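Local coordinates for alpha-pyrone synthesis polyketide synthase-like Pks18 (Mycobacterium tuberculosis, PDB 1TED), which probably extends medium- and long-chain aliphatic acyl-CoA starters with malonyl-CoA to make tri- and tetraketide alpha-pyrones, as a homodimeric type III polyketide synthase, at residues 106-109 and 110-113. Sequence-based numbering, arbitrary orientation.
Sequences MHLF and YEHA
Two successive turns of helix 102-125, in the thiolase-fold N-terminal half of the enzyme, meet through F109 on A113 and L108 beside H112, each pair four residues apart. On the buried side, the methyl CB of A113 sits over one face of the F109 phenyl ring, displaced toward its rim, 3.9 Å from the ring centroid in a CH-pi contact. CG of F109 is anti to the backbone N (chi1 167°), which swings the ring forward along the helix and brings CE2 and CZ over that methyl. The backbone bonds here are those of an ordinary alpha-helix: A113 N donates to F109 O at 2.7 Å, and E111 N to H107 O at 2.9 Å. The more open side works differently. The carbonyl O of L108 takes two donors from one residue, H112 N and, more weakly, H112 ND1, both at 3.3 Å. L108 O lies at the edge of the imidazole, in its plane, where even a weak bond may favour this rotation of the ring. L108 CD2 packs alongside, 3.8 Å from H112 CE1. On its buried side the helix rests through F109 and A113 on L204 of strand 196-204 and V151 of helix 151-159, while Y110 reaches A154 of that same helix.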
ATOM      1  N   MET A 106      -0.346  13.963  10.825  1.00 26.41           N
ATOM      2  CA  MET A 106      -0.490  13.445   9.469  1.00 26.90           C
ATOM      3  C   MET A 106      -0.692  14.652   8.537  1.00 29.11           C
ATOM      4  O   MET A 106      -0.272  14.637   7.373  1.00 29.21           O
ATOM      5  CB  MET A 106      -1.688  12.501   9.382  1.00 25.58           C
ATOM      6  CG  MET A 106      -1.675  11.380  10.414  1.00 26.34           C
ATOM      7  SD  MET A 106      -0.337  10.195  10.173  1.00 28.13           S
ATOM      8  CE  MET A 106       1.008  10.943  11.192  1.00 27.18           C
ATOM      9  N   HIS A 107      -1.363  15.688   9.040  1.00 31.21           N
ATOM     10  CA  HIS A 107      -1.542  16.906   8.257  1.00 32.12           C
ATOM     11  C   HIS A 107      -0.151  17.529   8.185  1.00 30.87           C
ATOM     12  O   HIS A 107       0.260  18.053   7.149  1.00 30.86           O
ATOM     13  CB  HIS A 107      -2.526  17.874   8.935  1.00 34.42           C
ATOM     14  CG  HIS A 107      -3.963  17.603   8.604  1.00 38.62           C
ATOM     15  ND1 HIS A 107      -4.455  17.675   7.317  1.00 41.85           N
ATOM     16  CD2 HIS A 107      -5.006  17.235   9.385  1.00 40.76           C
ATOM     17  CE1 HIS A 107      -5.739  17.359   7.318  1.00 42.12           C
ATOM     18  NE2 HIS A 107      -6.098  17.086   8.561  1.00 41.20           N
ATOM     19  N   LEU A 108       0.588  17.461   9.285  1.00 29.62           N
ATOM     20  CA  LEU A 108       1.939  18.007   9.272  1.00 31.33           C
ATOM     21  C   LEU A 108       2.754  17.246   8.234  1.00 30.69           C
ATOM     22  O   LEU A 108       3.577  17.830   7.525  1.00 31.89           O
ATOM     23  CB  LEU A 108       2.603  17.877  10.642  1.00 31.90           C
ATOM     24  CG  LEU A 108       2.871  19.184  11.396  1.00 34.73           C
ATOM     25  CD1 LEU A 108       3.769  18.885  12.595  1.00 36.69           C
ATOM     26  CD2 LEU A 108       3.544  20.209  10.482  1.00 34.28           C
ATOM     27  N   PHE A 109       2.516  15.941   8.142  1.00 28.84           N
ATOM     28  CA  PHE A 109       3.223  15.108   7.176  1.00 28.20           C
ATOM     29  C   PHE A 109       2.891  15.585   5.767  1.00 28.96           C
ATOM     30  O   PHE A 109       3.779  15.839   4.953  1.00 29.36           O
ATOM     31  CB  PHE A 109       2.809  13.636   7.332  1.00 26.08           C
ATOM     32  CG  PHE A 109       3.242  12.753   6.185  1.00 27.04           C
ATOM     33  CD1 PHE A 109       4.495  12.146   6.184  1.00 27.06           C
ATOM     34  CD2 PHE A 109       2.404  12.558   5.083  1.00 25.70           C
ATOM     35  CE1 PHE A 109       4.906  11.357   5.103  1.00 26.28           C
ATOM     36  CE2 PHE A 109       2.806  11.778   4.006  1.00 26.18           C
ATOM     37  CZ  PHE A 109       4.059  11.175   4.015  1.00 26.19           C
ATOM     38  N   TYR A 110       1.601  15.713   5.482  1.00 30.26           N
ATOM     39  CA  TYR A 110       1.176  16.135   4.157  1.00 30.99           C
ATOM     40  C   TYR A 110       1.784  17.471   3.777  1.00 30.52           C
ATOM     41  O   TYR A 110       2.347  17.618   2.698  1.00 30.47           O
ATOM     42  CB  TYR A 110      -0.348  16.235   4.094  1.00 31.11           C
ATOM     43  CG  TYR A 110      -0.882  16.505   2.703  1.00 29.99           C
ATOM     44  CD1 TYR A 110      -0.981  15.480   1.761  1.00 30.16           C
ATOM     45  CD2 TYR A 110      -1.290  17.786   2.329  1.00 30.98           C
ATOM     46  CE1 TYR A 110      -1.479  15.721   0.481  1.00 31.63           C
ATOM     47  CE2 TYR A 110      -1.791  18.040   1.049  1.00 31.33           C
ATOM     48  CZ  TYR A 110      -1.882  17.002   0.136  1.00 32.49           C
ATOM     49  OH  TYR A 110      -2.363  17.250  -1.121  1.00 31.64           O
ATOM     50  N   GLU A 111       1.669  18.441   4.675  1.00 32.43           N
ATOM     51  CA  GLU A 111       2.186  19.786   4.433  1.00 34.22           C
ATOM     52  C   GLU A 111       3.647  19.806   3.978  1.00 32.70           C
ATOM     53  O   GLU A 111       3.995  20.529   3.047  1.00 31.85           O
ATOM     54  CB  GLU A 111       2.021  20.635   5.695  1.00 36.94           C
ATOM     55  CG  GLU A 111       2.412  22.091   5.541  1.00 42.98           C
ATOM     56  CD  GLU A 111       2.371  22.834   6.866  1.00 47.86           C
ATOM     57  OE1 GLU A 111       1.432  22.581   7.657  1.00 49.44           O
ATOM     58  OE2 GLU A 111       3.272  23.668   7.114  1.00 50.30           O
ATOM     59  N   HIS A 112       4.500  19.014   4.624  1.00 31.46           N
ATOM     60  CA  HIS A 112       5.918  18.979   4.247  1.00 30.74           C
ATOM     61  C   HIS A 112       6.270  17.930   3.203  1.00 30.06           C
ATOM     62  O   HIS A 112       7.228  18.104   2.450  1.00 30.87           O
ATOM     63  CB  HIS A 112       6.817  18.765   5.475  1.00 28.88           C
ATOM     64  CG  HIS A 112       6.884  19.947   6.388  1.00 31.70           C
ATOM     65  ND1 HIS A 112       6.012  20.128   7.439  1.00 33.25           N
ATOM     66  CD2 HIS A 112       7.703  21.025   6.389  1.00 32.95           C
ATOM     67  CE1 HIS A 112       6.289  21.267   8.049  1.00 33.91           C
ATOM     68  NE2 HIS A 112       7.311  21.830   7.432  1.00 34.47           N
ATOM     69  N   ALA A 113       5.507  16.843   3.151  1.00 29.65           N
ATOM     70  CA  ALA A 113       5.806  15.776   2.199  1.00 30.25           C
ATOM     71  C   ALA A 113       5.576  16.185   0.742  1.00 30.03           C
ATOM     72  O   ALA A 113       6.410  15.908  -0.129  1.00 30.09           O
ATOM     73  CB  ALA A 113       4.989  14.519   2.539  1.00 26.61           C
TER